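Local coordinates for protein inorganic pyrophosphatase (Helicobacter pylori, PDB 2BQX) that hydrolyses inorganic pyrophosphate to two phosphate ions with magnesium as cofactor, and assembles as a homohexamer, at residues V17-S22 / A80-K85; S25-E30 / D41-G46; Q48-N53 / K134-T139; P67-V72 / D101-A106; V89-M94 / K157-K162. All coordinates share one frame; numbering follows the deposited sequence.

Contact 1. Residues V17-S22 / A80-K85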
# COMPACT_ATOMS: atom_id res chain seq x y z
N VAL A 17 9.97 -4.96 23.50
CA VAL A 17 10.17 -3.69 22.83
C VAL A 17 8.81 -3.16 22.41
O VAL A 17 8.07 -3.84 21.69
CB VAL A 17 11.09 -3.83 21.59
CG1 VAL A 17 11.21 -2.48 20.90
CG2 VAL A 17 12.46 -4.32 22.02
N VAL A 18 8.48 -1.97 22.90
CA VAL A 18 7.23 -1.32 22.55
C VAL A 18 7.50 -0.53 21.28
O VAL A 18 8.30 0.41 21.28
CB VAL A 18 6.77 -0.35 23.67
CG1 VAL A 18 5.52 0.39 23.23
CG2 VAL A 18 6.49 -1.14 24.95
N ILE A 19 6.85 -0.92 20.20
CA ILE A 19 7.03 -0.26 18.91
C ILE A 19 6.34 1.09 18.83
O ILE A 19 5.15 1.20 19.13
CB ILE A 19 6.48 -1.14 17.77
CG1 ILE A 19 7.11 -2.53 17.82
CG2 ILE A 19 6.75 -0.47 16.43
CD1 ILE A 19 8.61 -2.53 17.67
N GLU A 20 7.07 2.12 18.43
CA GLU A 20 6.51 3.45 18.30
C GLU A 20 6.56 3.93 16.85
O GLU A 20 5.85 4.85 16.46
CB GLU A 20 7.27 4.44 19.17
CG GLU A 20 7.12 4.21 20.66
CD GLU A 20 7.95 5.17 21.47
OE1 GLU A 20 9.17 5.23 21.23
OE2 GLU A 20 7.39 5.87 22.34
N ILE A 21 7.43 3.31 16.06
CA ILE A 21 7.59 3.67 14.65
C ILE A 21 7.63 2.40 13.83
O ILE A 21 8.42 1.50 14.12
CB ILE A 21 8.89 4.45 14.40
CG1 ILE A 21 8.98 5.63 15.38
CG2 ILE A 21 8.92 4.93 12.96
CD1 ILE A 21 10.27 6.41 15.27
N SER A 22 6.79 2.32 12.80
CA SER A 22 6.74 1.14 11.95
C SER A 22 7.74 1.27 10.80
O SER A 22 7.91 2.36 10.24
CB SER A 22 5.32 0.96 11.40
OG SER A 22 5.16 -0.32 10.83
N ALA A 80 2.54 0.41 15.01
CA ALA A 80 2.93 1.28 16.12
C ALA A 80 1.98 0.97 17.27
O ALA A 80 0.78 0.82 17.07
CB ALA A 80 2.80 2.75 15.72
N GLY A 81 2.53 0.86 18.47
CA GLY A 81 1.70 0.55 19.62
C GLY A 81 1.77 -0.91 20.01
O GLY A 81 1.38 -1.26 21.13
N SER A 82 2.25 -1.78 19.13
CA SER A 82 2.34 -3.20 19.48
C SER A 82 3.64 -3.45 20.25
O SER A 82 4.50 -2.58 20.35
CB SER A 82 2.29 -4.08 18.22
OG SER A 82 3.37 -3.81 17.34
N VAL A 83 3.76 -4.66 20.80
CA VAL A 83 4.93 -5.03 21.58
C VAL A 83 5.52 -6.31 21.01
O VAL A 83 4.80 -7.29 20.81
CB VAL A 83 4.55 -5.29 23.05
CG1 VAL A 83 5.78 -5.64 23.86
CG2 VAL A 83 3.86 -4.07 23.63
N VAL A 84 6.82 -6.30 20.74
CA VAL A 84 7.47 -7.48 20.19
C VAL A 84 8.62 -7.94 21.09
O VAL A 84 9.38 -7.12 21.60
CB VAL A 84 8.03 -7.21 18.77
CG1 VAL A 84 9.06 -6.09 18.82
CG2 VAL A 84 8.64 -8.48 18.19
N LYS A 85 8.73 -9.25 21.28
CA LYS A 85 9.82 -9.80 22.08
C LYS A 85 11.00 -9.90 21.12
O LYS A 85 10.89 -10.52 20.05
CB LYS A 85 9.45 -11.19 22.61
CG LYS A 85 8.33 -11.19 23.64
CD LYS A 85 8.13 -12.59 24.20
CE LYS A 85 7.12 -12.59 25.34
NZ LYS A 85 7.04 -13.94 25.99

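Contact 2. Residues S25-E30 / D41-G46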
# COMPACT_ATOMS: atom_id res chain seq x y z
N SER A 25 7.79 3.77 7.58
CA SER A 25 6.96 4.93 7.85
C SER A 25 7.79 6.20 8.00
O SER A 25 8.98 6.13 8.31
CB SER A 25 6.14 4.71 9.13
OG SER A 25 5.38 5.86 9.46
N ASN A 26 7.17 7.35 7.76
CA ASN A 26 7.86 8.63 7.94
C ASN A 26 7.16 9.36 9.09
O ASN A 26 7.34 10.56 9.29
CB ASN A 26 7.81 9.47 6.64
CG ASN A 26 6.40 9.90 6.25
OD1 ASN A 26 5.42 9.28 6.66
ND2 ASN A 26 6.31 10.95 5.44
N ILE A 27 6.38 8.61 9.87
CA ILE A 27 5.68 9.19 11.01
C ILE A 27 6.18 8.59 12.31
O ILE A 27 6.07 7.39 12.54
CB ILE A 27 4.15 8.94 10.93
CG1 ILE A 27 3.58 9.54 9.64
CG2 ILE A 27 3.47 9.57 12.16
CD1 ILE A 27 2.12 9.22 9.41
N LYS A 28 6.74 9.43 13.17
CA LYS A 28 7.22 8.97 14.46
C LYS A 28 6.14 9.17 15.51
O LYS A 28 5.66 10.29 15.71
CB LYS A 28 8.47 9.75 14.88
CG LYS A 28 8.99 9.42 16.27
CD LYS A 28 10.18 10.29 16.62
CE LYS A 28 10.78 9.93 17.97
NZ LYS A 28 9.85 10.22 19.09
N TYR A 29 5.74 8.09 16.18
CA TYR A 29 4.74 8.18 17.25
C TYR A 29 5.51 8.10 18.56
O TYR A 29 6.69 7.74 18.58
CB TYR A 29 3.74 7.01 17.19
CG TYR A 29 2.83 7.03 15.99
CD1 TYR A 29 1.64 7.77 16.00
CD2 TYR A 29 3.17 6.36 14.82
CE1 TYR A 29 0.81 7.83 14.88
CE2 TYR A 29 2.35 6.41 13.69
CZ TYR A 29 1.18 7.15 13.73
OH TYR A 29 0.38 7.24 12.61
N GLU A 30 4.84 8.46 19.65
CA GLU A 30 5.47 8.40 20.96
C GLU A 30 4.41 8.06 22.01
O GLU A 30 3.46 8.80 22.20
CB GLU A 30 6.13 9.73 21.30
CG GLU A 30 6.72 9.80 22.70
CD GLU A 30 7.60 11.01 22.90
OE1 GLU A 30 8.75 11.00 22.41
OE2 GLU A 30 7.14 11.97 23.55
N ASP A 41 4.19 12.30 17.10
CA ASP A 41 5.29 13.16 17.54
C ASP A 41 5.96 13.94 16.42
O ASP A 41 6.25 15.13 16.57
CB ASP A 41 6.32 12.30 18.27
CG ASP A 41 7.38 13.14 18.98
OD1 ASP A 41 8.57 12.80 18.85
OD2 ASP A 41 7.02 14.11 19.67
N ARG A 42 6.21 13.30 15.29
CA ARG A 42 6.87 14.00 14.21
C ARG A 42 6.70 13.33 12.86
O ARG A 42 6.60 12.11 12.77
CB ARG A 42 8.37 14.09 14.53
CG ARG A 42 9.25 14.65 13.42
CD ARG A 42 9.01 16.14 13.25
NE ARG A 42 8.95 16.82 14.54
CZ ARG A 42 9.91 16.78 15.46
NH1 ARG A 42 9.76 17.43 16.61
NH2 ARG A 42 11.03 16.10 15.23
N VAL A 43 6.64 14.15 11.82
CA VAL A 43 6.56 13.65 10.46
C VAL A 43 7.89 14.10 9.89
O VAL A 43 8.20 15.29 9.90
CB VAL A 43 5.41 14.28 9.65
CG1 VAL A 43 5.43 13.72 8.23
CG2 VAL A 43 4.06 13.96 10.30
N LEU A 44 8.69 13.15 9.43
CA LEU A 44 10.01 13.46 8.88
C LEU A 44 9.96 14.64 7.90
O LEU A 44 9.07 14.70 7.05
CB LEU A 44 10.59 12.23 8.18
CG LEU A 44 10.88 11.01 9.06
CD1 LEU A 44 11.41 9.88 8.20
CD2 LEU A 44 11.91 11.37 10.14
N TYR A 45 10.90 15.56 8.03
CA TYR A 45 10.97 16.73 7.16
C TYR A 45 11.47 16.35 5.77
O TYR A 45 11.12 17.00 4.79
CB TYR A 45 11.93 17.77 7.74
CG TYR A 45 11.40 18.60 8.89
CD1 TYR A 45 10.57 18.04 9.87
CD2 TYR A 45 11.78 19.93 9.03
CE1 TYR A 45 10.15 18.81 10.97
CE2 TYR A 45 11.37 20.70 10.12
CZ TYR A 45 10.56 20.13 11.08
OH TYR A 45 10.16 20.89 12.16
N GLY A 46 12.29 15.31 5.70
CA GLY A 46 12.84 14.89 4.43
C GLY A 46 12.14 13.72 3.79
O GLY A 46 11.25 13.10 4.38

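Contact 3. Residues Q48-N53 / K134-T139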
# COMPACT_ATOMS: atom_id res chain seq x y z
N GLN A 48 12.37 10.64 3.48
CA GLN A 48 12.98 9.46 4.07
C GLN A 48 11.96 8.58 4.76
O GLN A 48 10.79 8.94 4.88
CB GLN A 48 14.04 9.89 5.09
CG GLN A 48 15.25 10.59 4.47
CD GLN A 48 16.12 11.28 5.50
OE1 GLN A 48 15.80 12.37 5.98
NE2 GLN A 48 17.22 10.63 5.86
N ASN A 49 12.40 7.41 5.21
CA ASN A 49 11.52 6.49 5.91
C ASN A 49 12.36 5.66 6.86
O ASN A 49 13.51 5.34 6.55
CB ASN A 49 10.78 5.60 4.91
CG ASN A 49 11.60 5.28 3.68
OD1 ASN A 49 11.73 6.09 2.75
ND2 ASN A 49 12.16 4.08 3.65
N TYR A 50 11.80 5.32 8.02
CA TYR A 50 12.55 4.54 9.00
C TYR A 50 12.99 3.20 8.43
O TYR A 50 12.18 2.42 7.94
CB TYR A 50 11.74 4.36 10.28
CG TYR A 50 11.82 5.56 11.18
CD1 TYR A 50 11.06 6.70 10.93
CD2 TYR A 50 12.68 5.56 12.28
CE1 TYR A 50 11.16 7.82 11.76
CE2 TYR A 50 12.79 6.67 13.11
CZ TYR A 50 12.03 7.79 12.84
OH TYR A 50 12.13 8.89 13.67
N PRO A 51 14.30 2.91 8.50
CA PRO A 51 14.87 1.66 7.99
C PRO A 51 14.57 0.42 8.81
O PRO A 51 14.98 -0.69 8.45
CB PRO A 51 16.36 1.98 7.92
CG PRO A 51 16.55 2.85 9.12
CD PRO A 51 15.35 3.78 9.06
N ALA A 52 13.87 0.59 9.92
CA ALA A 52 13.51 -0.53 10.78
C ALA A 52 12.39 -0.12 11.69
O ALA A 52 12.03 1.05 11.76
CB ALA A 52 14.70 -0.98 11.62
N ASN A 53 11.83 -1.09 12.39
CA ASN A 53 10.79 -0.80 13.36
C ASN A 53 11.58 -0.16 14.49
O ASN A 53 12.75 -0.50 14.70
CB ASN A 53 10.12 -2.10 13.80
CG ASN A 53 9.39 -2.79 12.65
OD1 ASN A 53 8.41 -2.26 12.11
ND2 ASN A 53 9.88 -3.97 12.26
N LYS A 134 22.86 3.75 9.43
CA LYS A 134 23.74 4.83 9.87
C LYS A 134 23.47 6.12 9.11
O LYS A 134 23.40 7.20 9.70
CB LYS A 134 25.21 4.41 9.69
CG LYS A 134 26.22 5.54 9.89
CD LYS A 134 27.59 4.99 10.30
CE LYS A 134 28.19 4.06 9.27
NZ LYS A 134 29.47 3.44 9.74
N HIS A 135 23.30 6.01 7.80
CA HIS A 135 23.05 7.16 6.95
C HIS A 135 21.69 7.80 7.27
O HIS A 135 21.52 9.02 7.15
CB HIS A 135 23.13 6.73 5.48
CG HIS A 135 22.75 7.80 4.51
ND1 HIS A 135 21.48 7.91 3.98
CD2 HIS A 135 23.46 8.85 4.02
CE1 HIS A 135 21.43 8.97 3.19
NE2 HIS A 135 22.61 9.56 3.20
N PHE A 136 20.73 6.99 7.69
CA PHE A 136 19.42 7.51 8.04
C PHE A 136 19.52 8.43 9.26
O PHE A 136 19.03 9.57 9.24
CB PHE A 136 18.45 6.38 8.37
CG PHE A 136 17.13 6.85 8.91
CD1 PHE A 136 16.15 7.34 8.05
CD2 PHE A 136 16.88 6.83 10.27
CE1 PHE A 136 14.94 7.81 8.55
CE2 PHE A 136 15.67 7.29 10.78
CZ PHE A 136 14.69 7.78 9.92
N PHE A 137 20.15 7.95 10.31
CA PHE A 137 20.28 8.76 11.52
C PHE A 137 21.19 9.96 11.28
O PHE A 137 20.99 11.03 11.86
CB PHE A 137 20.79 7.89 12.67
CG PHE A 137 19.74 6.97 13.23
CD1 PHE A 137 18.70 7.48 14.00
CD2 PHE A 137 19.76 5.61 12.94
CE1 PHE A 137 17.69 6.65 14.48
CE2 PHE A 137 18.75 4.78 13.42
CZ PHE A 137 17.71 5.30 14.19
N GLU A 138 22.16 9.78 10.40
CA GLU A 138 23.09 10.85 10.09
C GLU A 138 22.42 12.00 9.33
O GLU A 138 22.88 13.14 9.40
CB GLU A 138 24.24 10.31 9.25
CG GLU A 138 25.51 11.13 9.33
CD GLU A 138 26.62 10.39 10.06
OE1 GLU A 138 27.17 9.41 9.48
OE2 GLU A 138 26.94 10.78 11.20
N THR A 139 21.31 11.73 8.64
CA THR A 139 20.66 12.77 7.85
C THR A 139 19.18 13.09 8.10
O THR A 139 18.71 14.13 7.65
CB THR A 139 20.76 12.43 6.35
OG1 THR A 139 20.02 11.23 6.07
CG2 THR A 139 22.20 12.24 5.93

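Contact 4. Residues P67-V72 / D101-A106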
# COMPACT_ATOMS: atom_id res chain seq x y z
N PRO A 67 13.25 5.86 28.44
CA PRO A 67 13.56 4.44 28.27
C PRO A 67 14.55 4.25 27.13
O PRO A 67 14.56 5.04 26.18
CB PRO A 67 12.19 3.82 27.98
CG PRO A 67 11.26 4.70 28.79
CD PRO A 67 11.79 6.09 28.50
N VAL A 68 15.40 3.24 27.22
CA VAL A 68 16.40 2.99 26.18
C VAL A 68 15.72 2.62 24.86
O VAL A 68 14.75 1.85 24.85
CB VAL A 68 17.39 1.87 26.61
CG1 VAL A 68 16.64 0.57 26.85
CG2 VAL A 68 18.47 1.69 25.56
N ASP A 69 16.20 3.18 23.75
CA ASP A 69 15.62 2.93 22.43
C ASP A 69 16.15 1.66 21.78
O ASP A 69 17.27 1.24 22.04
CB ASP A 69 15.91 4.09 21.46
CG ASP A 69 15.29 5.40 21.90
OD1 ASP A 69 14.10 5.39 22.30
OD2 ASP A 69 15.99 6.43 21.82
N ALA A 70 15.34 1.07 20.91
CA ALA A 70 15.76 -0.14 20.22
C ALA A 70 15.19 -0.16 18.81
O ALA A 70 14.06 0.24 18.58
CB ALA A 70 15.28 -1.36 20.98
N LEU A 71 16.01 -0.61 17.87
CA LEU A 71 15.58 -0.75 16.50
C LEU A 71 15.33 -2.24 16.38
O LEU A 71 16.14 -3.04 16.85
CB LEU A 71 16.68 -0.34 15.52
CG LEU A 71 16.94 1.16 15.40
CD1 LEU A 71 18.23 1.42 14.62
CD2 LEU A 71 15.76 1.81 14.69
N VAL A 72 14.20 -2.62 15.81
CA VAL A 72 13.91 -4.03 15.63
C VAL A 72 13.93 -4.28 14.13
O VAL A 72 13.00 -3.90 13.42
CB VAL A 72 12.53 -4.41 16.22
CG1 VAL A 72 12.27 -5.90 15.99
CG2 VAL A 72 12.49 -4.10 17.72
N ASP A 101 23.71 9.33 22.53
CA ASP A 101 22.48 8.56 22.44
C ASP A 101 22.87 7.18 21.96
O ASP A 101 23.85 7.01 21.23
CB ASP A 101 21.50 9.22 21.47
CG ASP A 101 20.10 8.65 21.58
OD1 ASP A 101 19.84 7.82 22.47
OD2 ASP A 101 19.24 9.04 20.76
N GLU A 102 22.12 6.18 22.39
CA GLU A 102 22.40 4.81 22.01
C GLU A 102 21.12 4.19 21.46
O GLU A 102 20.03 4.45 21.98
CB GLU A 102 22.88 4.02 23.22
CG GLU A 102 21.87 4.02 24.37
CD GLU A 102 21.79 5.37 25.08
OE1 GLU A 102 20.70 5.71 25.59
OE2 GLU A 102 22.82 6.08 25.12
N LYS A 103 21.25 3.41 20.41
CA LYS A 103 20.08 2.74 19.85
C LYS A 103 20.41 1.26 19.83
O LYS A 103 21.31 0.83 19.10
CB LYS A 103 19.79 3.21 18.41
CG LYS A 103 19.63 4.71 18.21
CD LYS A 103 18.43 5.27 18.93
CE LYS A 103 18.31 6.78 18.71
NZ LYS A 103 17.28 7.39 19.60
N LEU A 104 19.72 0.47 20.64
CA LEU A 104 19.95 -0.96 20.67
C LEU A 104 19.53 -1.52 19.31
O LEU A 104 18.57 -1.03 18.71
CB LEU A 104 19.12 -1.61 21.79
CG LEU A 104 19.49 -1.24 23.23
CD1 LEU A 104 18.48 -1.83 24.21
CD2 LEU A 104 20.88 -1.77 23.53
N ILE A 105 20.26 -2.51 18.81
CA ILE A 105 19.94 -3.14 17.53
C ILE A 105 19.42 -4.53 17.85
O ILE A 105 20.14 -5.34 18.45
CB ILE A 105 21.19 -3.26 16.62
CG1 ILE A 105 21.82 -1.89 16.38
CG2 ILE A 105 20.81 -3.94 15.30
CD1 ILE A 105 20.90 -0.85 15.76
N ALA A 106 18.19 -4.82 17.46
CA ALA A 106 17.60 -6.12 17.77
C ALA A 106 16.83 -6.77 16.63
O ALA A 106 16.60 -6.17 15.59
CB ALA A 106 16.67 -5.97 18.97
O HOH W 1 18.48 5.17 24.07

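Contact 5. Residues V89-M94 / K157-K162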
# COMPACT_ATOMS: atom_id res chain seq x y z
N VAL A 89 21.59 -7.85 19.22
CA VAL A 89 22.69 -8.28 18.36
C VAL A 89 23.74 -7.17 18.28
O VAL A 89 24.82 -7.37 17.73
CB VAL A 89 22.23 -8.68 16.93
CG1 VAL A 89 21.34 -9.91 17.00
CG2 VAL A 89 21.52 -7.53 16.24
N GLY A 90 23.41 -6.00 18.82
CA GLY A 90 24.35 -4.89 18.79
C GLY A 90 23.79 -3.56 19.28
O GLY A 90 22.69 -3.51 19.83
N VAL A 91 24.55 -2.49 19.09
CA VAL A 91 24.12 -1.16 19.50
C VAL A 91 24.73 -0.10 18.58
O VAL A 91 25.87 -0.25 18.12
CB VAL A 91 24.50 -0.86 20.98
CG1 VAL A 91 26.01 -0.94 21.17
CG2 VAL A 91 23.98 0.51 21.39
N LEU A 92 23.97 0.95 18.31
CA LEU A 92 24.43 2.06 17.47
C LEU A 92 24.63 3.29 18.34
O LEU A 92 23.70 3.77 18.99
CB LEU A 92 23.40 2.36 16.37
CG LEU A 92 23.68 3.56 15.45
CD1 LEU A 92 25.04 3.41 14.79
CD2 LEU A 92 22.59 3.66 14.40
N ASN A 93 25.86 3.81 18.34
CA ASN A 93 26.21 4.98 19.13
C ASN A 93 26.21 6.25 18.28
O ASN A 93 26.75 6.26 17.18
CB ASN A 93 27.59 4.77 19.76
CG ASN A 93 27.62 3.59 20.71
OD1 ASN A 93 28.60 2.84 20.76
ND2 ASN A 93 26.55 3.41 21.47
N MET A 94 25.60 7.31 18.80
CA MET A 94 25.55 8.57 18.07
C MET A 94 25.48 9.76 19.02
O MET A 94 25.11 9.62 20.19
CB MET A 94 24.32 8.60 17.15
CG MET A 94 23.00 8.43 17.89
SD MET A 94 21.60 8.28 16.74
CE MET A 94 21.88 6.65 16.12
N LYS A 157 27.04 -7.30 20.24
CA LYS A 157 26.05 -7.73 21.23
C LYS A 157 26.56 -7.61 22.66
O LYS A 157 25.81 -7.23 23.56
CB LYS A 157 25.64 -9.17 20.93
CG LYS A 157 24.54 -9.71 21.83
CD LYS A 157 24.30 -11.19 21.56
CE LYS A 157 23.18 -11.71 22.43
NZ LYS A 157 22.99 -13.19 22.30
N GLU A 158 27.83 -7.94 22.88
CA GLU A 158 28.39 -7.85 24.23
C GLU A 158 28.26 -6.42 24.74
O GLU A 158 27.92 -6.20 25.90
CB GLU A 158 29.87 -8.28 24.20
CG GLU A 158 30.57 -8.17 25.53
CD GLU A 158 31.97 -8.78 25.50
OE1 GLU A 158 32.70 -8.63 26.50
OE2 GLU A 158 32.32 -9.41 24.48
N SER A 159 28.52 -5.45 23.87
CA SER A 159 28.42 -4.04 24.24
C SER A 159 26.97 -3.64 24.47
O SER A 159 26.66 -2.89 25.40
CB SER A 159 29.03 -3.16 23.15
OG SER A 159 28.89 -1.79 23.48
N ALA A 160 26.08 -4.14 23.62
CA ALA A 160 24.67 -3.82 23.73
C ALA A 160 24.10 -4.30 25.06
O ALA A 160 23.29 -3.62 25.69
CB ALA A 160 23.90 -4.46 22.57
N ILE A 161 24.53 -5.49 25.49
CA ILE A 161 24.07 -6.06 26.76
C ILE A 161 24.47 -5.15 27.91
O ILE A 161 23.70 -4.95 28.85
CB ILE A 161 24.65 -7.48 26.96
CG1 ILE A 161 24.01 -8.44 25.95
CG2 ILE A 161 24.39 -7.96 28.39
CD1 ILE A 161 24.68 -9.79 25.85
N LYS A 162 25.68 -4.60 27.84
CA LYS A 162 26.15 -3.69 28.88
C LYS A 162 25.27 -2.46 28.94
O LYS A 162 24.91 -2.00 30.03
CB LYS A 162 27.60 -3.29 28.60
CG LYS A 162 28.60 -4.40 28.86
CD LYS A 162 30.02 -3.95 28.57
CE LYS A 162 31.03 -5.00 29.03
NZ LYS A 162 30.80 -6.31 28.38

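Contact 1. Residues V17-S22 / A80-K85
Val17 and Val84, with Ile19 beside them, pack on one face of an antiparallel strand pair in the central beta-barrel of the soluble pyrophosphatase fold, while Val18 and Val83 meet on the other face. The N-to-C directions of 17-21 and 83-85 make an angle of 137°, well short of 180°, and the regular pairing takes in two residue pairs. Val17 and Val84 make a hydrogen-bonded pair, with Val17 N to Val84 O and Val84 N to Val17 O both 2.9 Å. Next to it, Val18 and Val83 are a non-hydrogen-bonded pair whose side chains slant across one another. Only their CG2 branches meet, at 4.2 Å, each beside its own backbone N. On this face Val83 packs on Met39 of the second subunit. Toward Ala80 the two backbones stay bonded: Ile19 N reaches Ser82 O at 2.9 Å, and Gly81 N reaches Ile19 O at 2.7 Å. On the opposite side of strand 17-21, Glu20 and Ile21 both face Tyr54 in a classic beta bulge. The face of Val17 and Val84 is covered by Val72, from strand 69-72. Ile19 bends twice, chi1 -55° and chi2 -60°, which carries its CD1 obliquely to 3.8 Å from Val84 CG1, the branch of Val84 lodged between its backbone N and carbonyl carbon.

Contact 2. Residues S25-E30 / D41-G46
Lys28 O is gripped by two consecutive amides of the opposite strand, Asp41 N at 2.9 Å and Arg42 N at 3.1 Å, both approaching in the carbonyl plane. This is a classic beta bulge, with Asp41 and Arg42 both facing Lys28. Asp41 is thereby turned toward the neighbouring strand, and its side chain runs alongside that of Lys28. The lysine is extended until its last bond, where chi4 of -66° bends NZ onto Asp41 OD1 at 2.9 Å, on the anti side of the carboxylate and 34° out of its plane. A longer salt bridge joins Lys28 NZ to Glu30 OE1 at 3.6 Å, so the ammonium group probably offsets the closeness of the two carboxylates. Past the bulge the pairing is regular: Lys28 N bonds to Arg42 O at 2.7 Å, and Leu44 N to Asn26 O. Leu44 then folds its CD1 against Asn26 CB, 3.9 Å away. The Arg42 side chain starts on the same face as Lys28 but leads away, with NE bonded to Lys111 O of the third subunit and NH2 paired with Glu144. Strands 27-31 and 38-43 thus form a bulged beta hairpin that carries Lys28 and Arg42, both predicted to bind substrate in the pyrophosphatase active site.

Contact 3. Residues Q48-N53 / K134-T139
Aromatic and CH-pi contacts centre on Phe136, whose ring reaches from the helix into the bend of the 48-53 loop. Pro51 CD sits over one face, 3.6 Å from the centroid of the Phe136 ring and only 14° off its normal. At its far end Phe136 turns an edge to the face of Tyr50 in a T-shaped pair, centroids 4.8 Å apart and planes inclined at 56°. Here Phe136 CZ stands over the centre of the tyrosine ring. With CG anti to the backbone N (chi1 173°), Phe136 extends far enough to engage both residues. The loop leads from the hairpin of strands 27-31 and 38-43 to barrel strand 53-56, and the Phe136 ring packs helix 127-139 against that loop. Tyr140, predicted to bind substrate, meets the Phe136 ring and also touches Tyr50.

The polar contact is weaker. Gln48 NE2 lies 2.9 Å from Thr139 OG1 in a weak, bent hydrogen bond. Thr139 in turn donates its hydroxyl proton to His135 O, at 2.9 Å from OG1, one turn back in the helix. Packing continues across the hexamer, where Gln48 touches His135 of the fourth subunit and His135 NE2 bonds to Asp142 OD2 of that subunit.

Contact 4. Residues P67-V72 / D101-A106
Lys103 NZ joins two aspartates, reaching Asp69 OD2 across the strands at 2.7 Å and Asp101 OD2 on its own strand at 2.8 Å. Asp69 OD2 is met from above the carboxylate plane, 41° out of it; Asp101 OD2 is met on its syn side, also 31° out of plane. Tyr54 OH is a further partner of the ammonium group. A bend in the lysine chain, chi2 -65°, lays its end alongside Asp69, with CD 3.8 Å from Asp69 CB.

Behind this cluster, a water accepts from Asp69 N at 3.0 Å and lies 2.7 Å from Glu102 OE1, while Glu102 OE2 bonds to Ser63 OG. Parallel pairing of strands 69-72 and 99-108 follows: Leu104 N binds Asp69 O, Leu71 N binds Leu104 O at 2.7 Å, and Ala106 N binds Leu71 O. Leu71 and Ile105 lie side by side with their CD1 atoms 3.7 Å apart. On the other face the Val68 and Leu104 side chains cross at about a right angle, Val68 CG2 3.8 Å from Leu104 CD1, and helix 157-171 covers both. Neighbouring barrel strands thus present Asp69 and Asp101, predicted magnesium ligands, at the acidic metal site of soluble inorganic pyrophosphatases.

Contact 5. Residues V89-M94 / K157-K162
Lys157 O accepts Ile161 N at 2.9 Å in the first turn of a helix whose opening residue, Lys157, rests on the backbone of Val89 and Gly90. The contact sets the start of the C-terminal helix 157-171 against the long barrel strand 83-96, the axes of the two short segments inclined at 69° and 5.7 Å apart at their closest. What joins them is mainly van der Waals packing. Val89 O and Lys157 N are close, but the angle is too poor for a bond, and Lys157 N is instead hydrogen-bonded to Asp121 OD2. Lys157 CB lies 3.8 Å from Val89 O, after which the extended side chain runs away from the strand to a salt bridge between NZ and Asp13.

The strand is irregular where the helix arrives: Val89 and Gly90 both face Ile105 of strand 99-108, a classic beta bulge. Glycine has no side chain here, and the small Ala160 comes in close, its CB only 3.1 Å from Gly90 O, a tight approach. One residue on, Val91 points its side chain toward the helix, with CB 4.0 Å from Ala160 CB. Backbone bonds tie Val91 to Glu155 of strand 149-156, which runs straight into the helix, so strand and helix are held close together. Glu155 also takes the hydroxyl of Ser159 through OE1. Set between the backbone N and the carbonyl carbon (chi1 60°), Val91 CG1 ends 3.8 Å from that same Ser159 OG.

From the N terminus, strand 14-21 opens the loop that contact 1 closes at residues 80-85, and the hairpin of contact 2 opens and closes within that loop. The next segment, 48-53, starts contact 3, which closes only at helix 127-139 and so crosses contact 1 while enclosing contact 4. Contact 4 also crosses contact 1, since 67-72 precedes 80-85 and pairs with 101-106 beyond it. Contact 5 begins at 89-94, after contact 1 has closed, crosses contacts 3 and 4, and ends at helix 157-171. Together contacts 1 and 4 tie barrel strands, contact 2 builds the hairpin beside them, and contacts 3 and 5 fasten the two helices.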